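Local structure of UTP-glucose-1-phosphate uridylyltransferase 2 (Trypanosoma brucei, 3GUE) at residues 63-68 and 226-231; 230-235 and 305-310; 238-243 and 361-366; 247-252 and 293-298. The protein probably catalyses the transfer of a uridylyl group from UTP to alpha-D-glucose 1-phosphate, giving UDP-alpha-D-glucose and diphosphate. One frame throughout, in Å; residues are numbered along the deposited sequence.

In the fold
Contacts 1, 2 and 3 lie together on one side of the chain's centre. Contacts 1 and 2 share helix 229-237, with centres about 9 Å apart: contact 2 packs it on the sheet, and contact 1 joins its N-terminus to the end of helix 61-64. Contact 3 then adds edge strand 362-366 to strand 242-248, about 7 Å from contact 2 between centres. Strands 300-309, 242-248 and 362-366 are neighbours in the mixed seven-stranded sheet of the GT-A-like core. Contact 4 starts at the far end of strand 242-248, its centre about 22 Å from that of contact 3, nested inside the loops closed by contacts 2 and 3. Its Arg-249 side chain lies about 8 Å from bound UDP-glucose (nearest atoms).

Contact 1. Residues 63-68 and 226-231; sequences GIETKG and TLDVRL
The capped N-terminus of helix 229-237 meets the end of helix 61-64 here, at the surface of the nucleotidyltransferase domain. Glu-65 and Asp-228 bring their carboxylates together from opposite directions, with the two planes 82° apart. Glu-65 OE2 lies 2.7 Å from Asp-228 OD2, so one of the two acids probably holds a proton. Water 1 also joins the pair, giving one hydrogen to Glu-65 OE1 and one to Asp-228 OD2. Arg-371 adds a salt bridge to Asp-228 OD2, which would favour negative charge there. Asp-228 is the N-cap residue: its OD1 accepts weak bonds from the backbone N atoms of Arg-230 and Leu-231.

Glu-65 is extended beyond CG (chi2 -173°), which carries its carboxylate over the first turn of the helix. Its CD rests 3.6 Å from Arg-230 CB. The Arg-230 side chain crosses that of Glu-65 at about a right angle. Glu-65 OE1 lies in the guanidinium plane, at its edge, but the salt bridge to Arg-230 NE is long at 3.9 Å. Farther along, Arg-230 CD lies 3.1 Å from Thr-66 O. On the inner side, Ile-64 CD1 touches Leu-231 CD1 at 3.8 Å. Water 2 joins the two backbones, accepting from Thr-66 N at 3.1 Å and donating to Arg-230 O.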
loop_
_atom_site.group_PDB
_atom_site.type_symbol
_atom_site.label_atom_id
_atom_site.label_comp_id
_atom_site.label_asym_id
_atom_site.label_seq_id
_atom_site.Cartn_x
_atom_site.Cartn_y
_atom_site.Cartn_z
ATOM N N GLY A 63 -0.344 6.905 25.173
ATOM C CA GLY A 63 -0.449 8.255 25.689
ATOM C C GLY A 63 -1.790 8.866 25.335
ATOM O O GLY A 63 -2.624 9.067 26.214
ATOM N N ILE A 64 -2.034 9.079 24.039
ATOM C CA ILE A 64 -3.075 10.004 23.565
ATOM C C ILE A 64 -4.528 9.539 23.683
ATOM O O ILE A 64 -5.454 10.361 23.591
ATOM C CB ILE A 64 -2.803 10.474 22.108
ATOM C CG1 ILE A 64 -2.617 9.287 21.156
ATOM C CG2 ILE A 64 -1.590 11.414 22.060
ATOM C CD1 ILE A 64 -3.083 9.556 19.715
ATOM N N GLU A 65 -4.727 8.225 23.859
ATOM C CA GLU A 65 -6.077 7.640 23.961
ATOM C C GLU A 65 -6.612 7.577 25.402
ATOM O O GLU A 65 -5.848 7.525 26.355
ATOM C CB GLU A 65 -6.105 6.247 23.321
ATOM C CG GLU A 65 -6.082 6.284 21.793
ATOM C CD GLU A 65 -6.288 4.914 21.151
ATOM O OE1 GLU A 65 -6.218 3.884 21.861
ATOM O OE2 GLU A 65 -6.513 4.873 19.926
ATOM N N THR A 66 -7.935 7.584 25.546
ATOM C CA THR A 66 -8.573 7.485 26.863
ATOM C C THR A 66 -9.561 6.311 26.902
ATOM O O THR A 66 -9.886 5.736 25.860
ATOM C CB THR A 66 -9.309 8.801 27.251
ATOM O OG1 THR A 66 -10.408 9.021 26.356
ATOM C CG2 THR A 66 -8.355 10.002 27.212
ATOM N N LYS A 67 -10.029 5.953 28.097
ATOM C CA LYS A 67 -11.136 5.004 28.234
ATOM C C LYS A 67 -12.448 5.644 27.734
ATOM O O LYS A 67 -12.582 6.874 27.715
ATOM C CB LYS A 67 -11.301 4.547 29.684
ATOM C CG LYS A 67 -10.157 3.653 30.216
ATOM C CD LYS A 67 -10.421 3.151 31.625
ATOM C CE LYS A 67 -10.041 4.183 32.690
ATOM N NZ LYS A 67 -10.179 3.645 34.087
ATOM N N GLY A 68 -13.407 4.803 27.345
ATOM C CA GLY A 68 -14.713 5.277 26.886
ATOM C C GLY A 68 -14.653 5.515 25.394
ATOM O O GLY A 68 -13.562 5.734 24.846
ATOM N N THR A 226 -7.088 -1.556 11.637
ATOM C CA THR A 226 -8.256 -1.589 12.506
ATOM C C THR A 226 -8.873 -0.191 12.632
ATOM O O THR A 226 -8.172 0.817 12.793
ATOM C CB THR A 226 -7.942 -2.252 13.927
ATOM O OG1 THR A 226 -9.151 -2.466 14.650
ATOM C CG2 THR A 226 -7.001 -1.384 14.797
ATOM N N LEU A 227 -10.189 -0.131 12.532
ATOM C CA LEU A 227 -10.890 1.072 12.932
ATOM C C LEU A 227 -10.845 1.169 14.482
ATOM O O LEU A 227 -11.480 0.379 15.185
ATOM C CB LEU A 227 -12.317 1.027 12.402
ATOM C CG LEU A 227 -12.969 2.410 12.342
ATOM C CD1 LEU A 227 -13.950 2.534 11.165
ATOM C CD2 LEU A 227 -13.617 2.793 13.649
ATOM N N ASP A 228 -10.065 2.111 15.009
ATOM C CA ASP A 228 -9.947 2.307 16.472
ATOM C C ASP A 228 -10.830 3.476 16.838
ATOM O O ASP A 228 -10.497 4.620 16.521
ATOM C CB ASP A 228 -8.497 2.618 16.859
ATOM C CG ASP A 228 -8.270 2.698 18.381
ATOM O OD1 ASP A 228 -9.196 2.946 19.192
ATOM O OD2 ASP A 228 -7.105 2.510 18.775
ATOM N N VAL A 229 -11.972 3.213 17.466
ATOM C CA VAL A 229 -12.839 4.326 17.866
ATOM C C VAL A 229 -12.141 5.308 18.865
ATOM O O VAL A 229 -12.402 6.510 18.821
ATOM C CB VAL A 229 -14.243 3.858 18.338
ATOM C CG1 VAL A 229 -15.162 5.062 18.620
ATOM C CG2 VAL A 229 -14.883 2.930 17.297
ATOM N N ARG A 230 -11.220 4.811 19.698
ATOM C CA ARG A 230 -10.473 5.685 20.649
ATOM C C ARG A 230 -9.466 6.643 19.945
ATOM O O ARG A 230 -9.165 7.724 20.455
ATOM C CB ARG A 230 -9.798 4.868 21.780
ATOM C CG ARG A 230 -10.774 3.980 22.587
ATOM C CD ARG A 230 -10.152 3.412 23.893
ATOM N NE ARG A 230 -9.297 2.251 23.638
ATOM C CZ ARG A 230 -9.536 1.007 24.064
ATOM N NH1 ARG A 230 -10.616 0.725 24.805
ATOM N NH2 ARG A 230 -8.682 0.031 23.746
ATOM N N LEU A 231 -8.982 6.245 18.775
ATOM C CA LEU A 231 -8.138 7.099 17.944
ATOM C C LEU A 231 -9.006 8.049 17.144
ATOM O O LEU A 231 -8.677 9.227 16.940
ATOM C CB LEU A 231 -7.312 6.263 16.994
ATOM C CG LEU A 231 -6.236 6.994 16.182
ATOM C CD1 LEU A 231 -5.284 7.878 17.051
ATOM C CD2 LEU A 231 -5.455 5.965 15.380
HETATM O O HOH W 1 -6.424 1.225 21.299
HETATM O O HOH W 2 -9.332 8.303 22.850
#

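Contact 2. Residues 230-235 and 305-310; sequences RLLDYM and NIWINL
Trp-307 reaches from its strand to the helix, meeting Met-235 at its CB and Leu-232 at the far end of its ring. Trp-307 CB is 3.4 Å from Met-235 SD. At CG the same sulfur is still near, and it lies obliquely to the five-membered ring, 5.0 Å from its centroid, in a Met-aromatic contact. Trp-307 NE1 comes next, with Leu-231 CD2 4.1 Å away. The benzo end then takes Leu-232. Leu-232 CB sits over one face of it, 3.8 Å above the plane and offset toward the rim, as a CH-pi contact. Leu-232 CD1 reaches Trp-307 CZ3 at 3.6 Å, and CD2 is close to both CZ3 and CH2.

This is helix-on-sheet packing within the GT-A-like core. Helix 230-235 runs 10.2 Å from strand 305-309, measured between axes, at 45° to it. The indole fills the layer between them, where it also meets the ring of Phe-216. Met-235 is extended throughout, with chi1 -176° and chi3 178°, and this carries its methyl past the indole to the strand backbone. There Met-235 CE lies 3.4 Å from Trp-307 O and 3.6 Å from Asn-309 N.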
loop_
_atom_site.group_PDB
_atom_site.type_symbol
_atom_site.label_atom_id
_atom_site.label_comp_id
_atom_site.label_asym_id
_atom_site.label_seq_id
_atom_site.Cartn_x
_atom_site.Cartn_y
_atom_site.Cartn_z
ATOM N N ARG A 230 -11.220 4.811 19.698
ATOM C CA ARG A 230 -10.473 5.685 20.649
ATOM C C ARG A 230 -9.466 6.643 19.945
ATOM O O ARG A 230 -9.165 7.724 20.455
ATOM C CB ARG A 230 -9.798 4.868 21.780
ATOM C CG ARG A 230 -10.774 3.980 22.587
ATOM C CD ARG A 230 -10.152 3.412 23.893
ATOM N NE ARG A 230 -9.297 2.251 23.638
ATOM C CZ ARG A 230 -9.536 1.007 24.064
ATOM N NH1 ARG A 230 -10.616 0.725 24.805
ATOM N NH2 ARG A 230 -8.682 0.031 23.746
ATOM N N LEU A 231 -8.982 6.245 18.775
ATOM C CA LEU A 231 -8.138 7.099 17.944
ATOM C C LEU A 231 -9.006 8.049 17.144
ATOM O O LEU A 231 -8.677 9.227 16.940
ATOM C CB LEU A 231 -7.312 6.263 16.994
ATOM C CG LEU A 231 -6.236 6.994 16.182
ATOM C CD1 LEU A 231 -5.284 7.878 17.051
ATOM C CD2 LEU A 231 -5.455 5.965 15.380
ATOM N N LEU A 232 -10.113 7.533 16.669
ATOM C CA LEU A 232 -11.119 8.416 16.118
ATOM C C LEU A 232 -11.475 9.523 17.102
ATOM O O LEU A 232 -11.516 10.695 16.722
ATOM C CB LEU A 232 -12.355 7.636 15.693
ATOM C CG LEU A 232 -13.503 8.466 15.111
ATOM C CD1 LEU A 232 -12.947 9.468 14.040
ATOM C CD2 LEU A 232 -14.507 7.516 14.526
ATOM N N ASP A 233 -11.734 9.144 18.356
ATOM C CA ASP A 233 -12.111 10.081 19.433
ATOM C C ASP A 233 -11.048 11.174 19.556
ATOM O O ASP A 233 -11.370 12.350 19.608
ATOM C CB ASP A 233 -12.229 9.351 20.786
ATOM C CG ASP A 233 -13.506 8.536 20.940
ATOM O OD1 ASP A 233 -14.445 8.662 20.133
ATOM O OD2 ASP A 233 -13.581 7.774 21.924
ATOM N N TYR A 234 -9.782 10.752 19.580
ATOM C CA TYR A 234 -8.626 11.640 19.666
ATOM C C TYR A 234 -8.528 12.646 18.530
ATOM O O TYR A 234 -8.304 13.841 18.765
ATOM C CB TYR A 234 -7.338 10.841 19.701
ATOM C CG TYR A 234 -6.105 11.723 19.631
ATOM C CD1 TYR A 234 -5.718 12.491 20.729
ATOM C CD2 TYR A 234 -5.348 11.810 18.456
ATOM C CE1 TYR A 234 -4.619 13.305 20.678
ATOM C CE2 TYR A 234 -4.233 12.627 18.387
ATOM C CZ TYR A 234 -3.871 13.376 19.520
ATOM O OH TYR A 234 -2.753 14.192 19.498
ATOM N N MET A 235 -8.675 12.138 17.312
ATOM C CA MET A 235 -8.599 12.945 16.099
ATOM C C MET A 235 -9.639 14.069 16.121
ATOM O O MET A 235 -9.345 15.246 15.834
ATOM C CB MET A 235 -8.836 12.033 14.909
ATOM C CG MET A 235 -8.698 12.724 13.573
ATOM S SD MET A 235 -9.395 11.696 12.287
ATOM C CE MET A 235 -9.128 12.808 10.880
ATOM N N ASN A 305 -2.457 3.416 7.066
ATOM C CA ASN A 305 -3.694 3.503 7.840
ATOM C C ASN A 305 -3.893 5.010 8.091
ATOM O O ASN A 305 -3.240 5.588 8.990
ATOM C CB ASN A 305 -3.575 2.798 9.214
ATOM C CG ASN A 305 -3.255 1.277 9.124
ATOM O OD1 ASN A 305 -3.432 0.620 8.098
ATOM N ND2 ASN A 305 -2.788 0.731 10.235
ATOM N N ILE A 306 -4.780 5.631 7.320
ATOM C CA ILE A 306 -5.012 7.088 7.397
ATOM C C ILE A 306 -6.482 7.430 7.648
ATOM O O ILE A 306 -7.360 6.969 6.933
ATOM C CB ILE A 306 -4.597 7.822 6.080
ATOM C CG1 ILE A 306 -3.203 7.410 5.576
ATOM C CG2 ILE A 306 -4.738 9.316 6.230
ATOM C CD1 ILE A 306 -2.098 7.739 6.523
ATOM N N TRP A 307 -6.710 8.290 8.638
ATOM C CA TRP A 307 -8.026 8.875 8.935
ATOM C C TRP A 307 -8.158 10.254 8.315
ATOM O O TRP A 307 -7.327 11.150 8.545
ATOM C CB TRP A 307 -8.218 9.046 10.426
ATOM C CG TRP A 307 -8.531 7.783 11.204
ATOM C CD1 TRP A 307 -7.641 6.931 11.787
ATOM C CD2 TRP A 307 -9.836 7.270 11.509
ATOM N NE1 TRP A 307 -8.302 5.917 12.420
ATOM C CE2 TRP A 307 -9.653 6.090 12.261
ATOM C CE3 TRP A 307 -11.138 7.677 11.192
ATOM C CZ2 TRP A 307 -10.725 5.302 12.705
ATOM C CZ3 TRP A 307 -12.219 6.895 11.650
ATOM C CH2 TRP A 307 -11.995 5.724 12.407
ATOM N N ILE A 308 -9.251 10.447 7.597
ATOM C CA ILE A 308 -9.548 11.769 7.093
ATOM C C ILE A 308 -10.912 12.264 7.584
ATOM O O ILE A 308 -11.851 11.482 7.787
ATOM C CB ILE A 308 -9.377 11.873 5.541
ATOM C CG1 ILE A 308 -10.337 10.939 4.810
ATOM C CG2 ILE A 308 -7.855 11.628 5.097
ATOM C CD1 ILE A 308 -10.405 11.210 3.269
ATOM N N ASN A 309 -10.969 13.558 7.844
ATOM C CA ASN A 309 -12.218 14.255 8.061
ATOM C C ASN A 309 -12.729 14.688 6.680
ATOM O O ASN A 309 -12.043 15.416 5.925
ATOM C CB ASN A 309 -12.033 15.455 9.018
ATOM C CG ASN A 309 -13.350 16.216 9.292
ATOM O OD1 ASN A 309 -13.970 16.728 8.386
ATOM N ND2 ASN A 309 -13.771 16.252 10.535
ATOM N N LEU A 310 -13.932 14.218 6.366
ATOM C CA LEU A 310 -14.510 14.323 5.043
ATOM C C LEU A 310 -14.973 15.757 4.715
ATOM O O LEU A 310 -14.832 16.204 3.586
ATOM C CB LEU A 310 -15.646 13.303 4.904
ATOM C CG LEU A 310 -15.249 11.823 4.947
ATOM C CD1 LEU A 310 -16.496 10.961 4.846
ATOM C CD2 LEU A 310 -14.284 11.513 3.795
#

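Contact 3. Residues 238-243 and 361-366; sequences KQLGFL and RSEAVV
The guanidinium of Arg-361 is met at its edge by Lys-238 O. NE and NH2 both donate to that one oxygen, side-on, at 3.0 Å and 2.8 Å, with the oxygen about 16° out of the guanidinium plane. The bend at chi3 (61°) turns the group back onto the turn that ends helix 229-237. That turn is a Schellman motif, with Gln-239 at positive phi. The other flat group, the ring of Phe-242, has Ser-362 CB beside it in an oblique position.

Beyond the turn, strand 242-248 pairs in parallel with edge strand 362-366 of the mixed sheet. Phe-242 is bridged to Ser-362, and Leu-243 to Glu-363. Arg-361 O accepts from Gly-241 N at 2.7 Å, and weakly from Phe-242 N. Glu-363 N donates to Phe-242 O at 3.0 Å.

Phe-242 and Ser-362 share one face of the sheet, and Ser-362 OG bonds to Ile-356 O. Leu-243 and Glu-363 lie on the other face, toward helix 229-237. On that side Leu-243 CD2 is 4.1 Å from Val-365 CG2. Glu-363 CB and CG pack on the methyls of Leu-240, with CB 3.7 Å from Leu-240 CD1. Each oxygen of the carboxylate has a partner. Tyr-234 OH bonds to Glu-363 OE1 and also to Lys-238 NZ. The lysine chain curls through three bends, and Lys-238 NZ makes a salt bridge to the syn lone pair of Glu-363 OE2 at 2.9 Å.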
loop_
_atom_site.group_PDB
_atom_site.type_symbol
_atom_site.label_atom_id
_atom_site.label_comp_id
_atom_site.label_asym_id
_atom_site.label_seq_id
_atom_site.Cartn_x
_atom_site.Cartn_y
_atom_site.Cartn_z
ATOM N N LYS A 238 -8.901 16.795 19.004
ATOM C CA LYS A 238 -7.870 17.720 18.504
ATOM C C LYS A 238 -8.277 18.428 17.197
ATOM O O LYS A 238 -7.461 19.163 16.602
ATOM C CB LYS A 238 -6.536 16.963 18.297
ATOM C CG LYS A 238 -5.973 16.303 19.578
ATOM C CD LYS A 238 -5.531 17.313 20.665
ATOM C CE LYS A 238 -4.218 18.031 20.305
ATOM N NZ LYS A 238 -3.070 17.134 19.954
ATOM N N GLN A 239 -9.519 18.186 16.747
ATOM C CA GLN A 239 -10.087 18.775 15.512
ATOM C C GLN A 239 -9.129 18.636 14.314
ATOM O O GLN A 239 -8.861 19.616 13.585
ATOM C CB GLN A 239 -10.462 20.258 15.705
ATOM C CG GLN A 239 -11.557 20.607 16.753
ATOM C CD GLN A 239 -11.349 22.011 17.352
ATOM O OE1 GLN A 239 -10.235 22.369 17.768
ATOM N NE2 GLN A 239 -12.414 22.803 17.399
ATOM N N LEU A 240 -8.621 17.420 14.114
ATOM C CA LEU A 240 -7.668 17.118 13.037
ATOM C C LEU A 240 -8.399 16.826 11.742
ATOM O O LEU A 240 -9.474 16.211 11.782
ATOM C CB LEU A 240 -6.841 15.871 13.377
ATOM C CG LEU A 240 -6.015 15.773 14.657
ATOM C CD1 LEU A 240 -5.165 14.524 14.578
ATOM C CD2 LEU A 240 -5.174 17.015 14.818
ATOM N N GLY A 241 -7.820 17.262 10.615
ATOM C CA GLY A 241 -8.319 16.905 9.294
ATOM C C GLY A 241 -7.760 15.583 8.792
ATOM O O GLY A 241 -8.353 14.908 7.946
ATOM N N PHE A 242 -6.608 15.217 9.334
ATOM C CA PHE A 242 -5.835 14.103 8.826
ATOM C C PHE A 242 -4.986 13.556 9.977
ATOM O O PHE A 242 -4.302 14.314 10.685
ATOM C CB PHE A 242 -4.984 14.629 7.667
ATOM C CG PHE A 242 -4.017 13.632 7.061
ATOM C CD1 PHE A 242 -4.270 13.082 5.804
ATOM C CD2 PHE A 242 -2.838 13.330 7.696
ATOM C CE1 PHE A 242 -3.345 12.209 5.206
ATOM C CE2 PHE A 242 -1.919 12.424 7.147
ATOM C CZ PHE A 242 -2.158 11.871 5.887
ATOM N N LEU A 243 -5.099 12.244 10.192
ATOM C CA LEU A 243 -4.266 11.517 11.104
ATOM C C LEU A 243 -3.629 10.332 10.374
ATOM O O LEU A 243 -4.329 9.506 9.806
ATOM C CB LEU A 243 -5.065 11.054 12.318
ATOM C CG LEU A 243 -4.297 10.496 13.530
ATOM C CD1 LEU A 243 -5.085 10.737 14.794
ATOM C CD2 LEU A 243 -3.919 8.993 13.414
ATOM N N ARG A 361 -4.979 20.914 9.856
ATOM C CA ARG A 361 -4.558 20.308 11.117
ATOM C C ARG A 361 -4.327 18.815 10.898
ATOM O O ARG A 361 -5.280 18.046 10.684
ATOM C CB ARG A 361 -5.609 20.548 12.191
ATOM C CG ARG A 361 -5.869 22.005 12.518
ATOM C CD ARG A 361 -6.998 22.122 13.521
ATOM N NE ARG A 361 -6.625 21.424 14.755
ATOM C CZ ARG A 361 -5.898 21.986 15.715
ATOM N NH1 ARG A 361 -5.505 23.257 15.577
ATOM N NH2 ARG A 361 -5.579 21.292 16.799
ATOM N N SER A 362 -3.058 18.412 10.932
ATOM C CA SER A 362 -2.702 17.047 10.650
ATOM C C SER A 362 -1.720 16.532 11.699
ATOM O O SER A 362 -0.998 17.309 12.318
ATOM C CB SER A 362 -2.174 16.899 9.214
ATOM O OG SER A 362 -0.835 17.318 9.116
ATOM N N GLU A 363 -1.710 15.226 11.921
ATOM C CA GLU A 363 -0.828 14.627 12.907
ATOM C C GLU A 363 -0.441 13.219 12.479
ATOM O O GLU A 363 -1.171 12.559 11.719
ATOM C CB GLU A 363 -1.518 14.577 14.274
ATOM C CG GLU A 363 -1.561 15.928 15.045
ATOM C CD GLU A 363 -1.871 15.781 16.532
ATOM O OE1 GLU A 363 -1.878 14.647 17.030
ATOM O OE2 GLU A 363 -2.099 16.806 17.208
ATOM N N ALA A 364 0.712 12.767 12.967
ATOM C CA ALA A 364 1.095 11.375 12.874
ATOM C C ALA A 364 1.256 10.829 14.304
ATOM O O ALA A 364 1.789 11.518 15.187
ATOM C CB ALA A 364 2.382 11.249 12.105
ATOM N N VAL A 365 0.802 9.597 14.530
ATOM C CA VAL A 365 0.901 8.939 15.851
ATOM C C VAL A 365 1.527 7.559 15.725
ATOM O O VAL A 365 1.188 6.808 14.796
ATOM C CB VAL A 365 -0.516 8.774 16.477
ATOM C CG1 VAL A 365 -0.454 8.206 17.942
ATOM C CG2 VAL A 365 -1.284 10.065 16.408
ATOM N N VAL A 366 2.405 7.184 16.659
ATOM C CA VAL A 366 2.987 5.830 16.610
ATOM C C VAL A 366 2.037 4.760 17.154
ATOM O O VAL A 366 1.565 4.863 18.287
ATOM C CB VAL A 366 4.380 5.714 17.309
ATOM C CG1 VAL A 366 5.016 4.373 16.945
ATOM C CG2 VAL A 366 5.292 6.849 16.897
#

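Contact 4. Residues 247-252 and 293-298. With SO4 (sulfate ion), chain G.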
loop_
_atom_site.group_PDB
_atom_site.type_symbol
_atom_site.label_atom_id
_atom_site.label_comp_id
_atom_site.label_asym_id
_atom_site.label_seq_id
_atom_site.Cartn_x
_atom_site.Cartn_y
_atom_site.Cartn_z
ATOM N N CYS A 247 4.478 3.245 12.369
ATOM C CA CYS A 247 5.125 2.299 13.266
ATOM C C CYS A 247 6.607 2.648 13.427
ATOM O O CYS A 247 7.242 3.214 12.515
ATOM C CB CYS A 247 4.978 0.863 12.721
ATOM S SG CYS A 247 3.273 0.172 12.721
ATOM N N ARG A 248 7.160 2.307 14.588
ATOM C CA ARG A 248 8.599 2.195 14.742
ATOM C C ARG A 248 9.083 1.250 13.629
ATOM O O ARG A 248 8.720 0.061 13.574
ATOM C CB ARG A 248 8.962 1.696 16.162
ATOM C CG ARG A 248 10.408 1.211 16.365
ATOM C CD ARG A 248 11.397 2.361 16.387
ATOM N NE ARG A 248 12.775 1.930 16.657
ATOM C CZ ARG A 248 13.821 2.753 16.734
ATOM N NH1 ARG A 248 13.651 4.060 16.577
ATOM N NH2 ARG A 248 15.046 2.271 16.972
ATOM N N ARG A 249 9.839 1.821 12.701
ATOM C CA ARG A 249 10.393 1.087 11.592
ATOM C C ARG A 249 11.248 -0.100 12.061
ATOM O O ARG A 249 11.976 0.012 13.039
ATOM C CB ARG A 249 11.227 2.013 10.720
ATOM C CG ARG A 249 11.368 1.545 9.276
ATOM C CD ARG A 249 12.116 2.598 8.506
ATOM N NE ARG A 249 12.338 2.262 7.101
ATOM C CZ ARG A 249 13.093 2.986 6.289
ATOM N NH1 ARG A 249 13.681 4.098 6.740
ATOM N NH2 ARG A 249 13.237 2.626 5.028
ATOM N N THR A 250 11.129 -1.219 11.337
ATOM C CA THR A 250 11.912 -2.440 11.556
ATOM C C THR A 250 12.790 -2.709 10.334
ATOM O O THR A 250 12.666 -2.039 9.302
ATOM C CB THR A 250 11.002 -3.685 11.784
ATOM O OG1 THR A 250 10.202 -3.918 10.615
ATOM C CG2 THR A 250 10.083 -3.493 13.000
ATOM N N GLU A 251 13.670 -3.698 10.440
ATOM C CA GLU A 251 14.527 -4.090 9.328
ATOM C C GLU A 251 13.728 -4.567 8.091
ATOM O O GLU A 251 14.189 -4.411 6.954
ATOM C CB GLU A 251 15.503 -5.165 9.797
ATOM C CG GLU A 251 16.883 -5.072 9.185
ATOM C CD GLU A 251 17.678 -6.360 9.333
ATOM O OE1 GLU A 251 17.682 -6.957 10.440
ATOM O OE2 GLU A 251 18.307 -6.780 8.332
ATOM N N SER A 252 12.528 -5.115 8.311
ATOM C CA SER A 252 11.638 -5.508 7.209
ATOM C C SER A 252 10.972 -4.332 6.442
ATOM O O SER A 252 10.399 -4.530 5.372
ATOM C CB SER A 252 10.574 -6.494 7.715
ATOM O OG SER A 252 9.674 -5.866 8.607
ATOM N N GLN A 293 17.251 3.902 3.865
ATOM C CA GLN A 293 17.203 2.564 4.519
ATOM C C GLN A 293 17.863 2.507 5.902
ATOM O O GLN A 293 17.956 1.446 6.518
ATOM C CB GLN A 293 17.768 1.462 3.606
ATOM C CG GLN A 293 17.011 1.257 2.290
ATOM C CD GLN A 293 15.661 0.573 2.467
ATOM O OE1 GLN A 293 15.282 0.166 3.569
ATOM N NE2 GLN A 293 14.953 0.397 1.364
ATOM N N ASN A 294 18.297 3.657 6.395
ATOM C CA ASN A 294 18.735 3.792 7.778
ATOM C C ASN A 294 17.492 3.836 8.691
ATOM O O ASN A 294 16.876 4.881 8.829
ATOM C CB ASN A 294 19.574 5.069 7.903
ATOM C CG ASN A 294 20.270 5.191 9.232
ATOM O OD1 ASN A 294 19.803 4.673 10.242
ATOM N ND2 ASN A 294 21.405 5.892 9.243
ATOM N N ILE A 295 17.118 2.703 9.297
ATOM C CA ILE A 295 15.858 2.626 10.058
ATOM C C ILE A 295 15.946 3.356 11.405
ATOM O O ILE A 295 14.910 3.647 12.030
ATOM C CB ILE A 295 15.361 1.170 10.272
ATOM C CG1 ILE A 295 16.300 0.398 11.231
ATOM C CG2 ILE A 295 15.147 0.446 8.916
ATOM C CD1 ILE A 295 15.733 -0.940 11.674
ATOM N N ALA A 296 17.176 3.664 11.821
ATOM C CA ALA A 296 17.427 4.331 13.092
ATOM C C ALA A 296 17.276 5.845 12.932
ATOM O O ALA A 296 16.781 6.509 13.830
ATOM C CB ALA A 296 18.809 3.979 13.605
ATOM N N LYS A 297 17.707 6.366 11.774
ATOM C CA LYS A 297 17.544 7.782 11.430
ATOM C C LYS A 297 16.105 8.128 11.027
ATOM O O LYS A 297 15.505 9.090 11.536
ATOM C CB LYS A 297 18.517 8.160 10.306
ATOM C CG LYS A 297 18.758 9.652 10.161
ATOM C CD LYS A 297 19.273 9.988 8.780
ATOM C CE LYS A 297 19.794 11.412 8.736
ATOM N NZ LYS A 297 20.601 11.679 7.505
ATOM N N HIS A 298 15.566 7.343 10.088
ATOM C CA HIS A 298 14.220 7.517 9.597
ATOM C C HIS A 298 13.384 6.343 10.113
ATOM O O HIS A 298 13.123 5.382 9.392
ATOM C CB HIS A 298 14.238 7.603 8.067
ATOM C CG HIS A 298 15.056 8.748 7.555
ATOM N ND1 HIS A 298 14.717 10.066 7.781
ATOM C CD2 HIS A 298 16.223 8.773 6.874
ATOM C CE1 HIS A 298 15.610 10.850 7.210
ATOM N NE2 HIS A 298 16.542 10.091 6.665
HETATM S S SO4 G . 23.139 8.351 6.877
HETATM O O1 SO4 G . 24.306 8.418 5.984
HETATM O O2 SO4 G . 23.556 8.694 8.238
HETATM O O3 SO4 G . 22.119 9.292 6.408
HETATM O O4 SO4 G . 22.582 7.002 6.805
HETATM O O HOH W 3 13.774 2.005 13.789
#
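Arg-249 NH1 donates to His-298 O at 3.0 Å. The bond is nearly straight, 166° at the hydrogen, and it falls on a lone pair in the carbonyl plane. The oxygen in turn sits at the edge of the guanidinium, in its plane. Arg-249 is stretched from CG to NE (chi2 176°, chi3 179°), which brings its guanidinium to the loop 293-298. Further bonds fix its rotation: NH1 also donates to Phe-292 O, and NE donates to Asp-253 O. Ile-295 CG2 lies over one face and is 3.7 Å from Arg-249 CD. Its other branch ends at CD1, 3.7 Å from Glu-251 N. Water 3 joins the backbones, giving its hydrogens to Arg-249 O at 2.8 Å and Ile-295 O at 2.7 Å.

Asn-294 shapes the loop as an Asx motif, its OD1 accepting from Lys-297 N at 3.1 Å. Asn-294 ND2 donates to O4 of a sulfate, probably from the crystallisation liquor, at 2.9 Å and nearly straight. Lys-297 NZ holds sulfate O3, and also forms a salt bridge with Glu-49.

The side chain of Arg-249 is about 8 Å from the bound UDP-glucose, between nearest atoms. The contact ties the end of strand 242-248 to the loop between helix 289-292 and strand 300-309, just where these two neighbouring strands of the mixed sheet meet their loops.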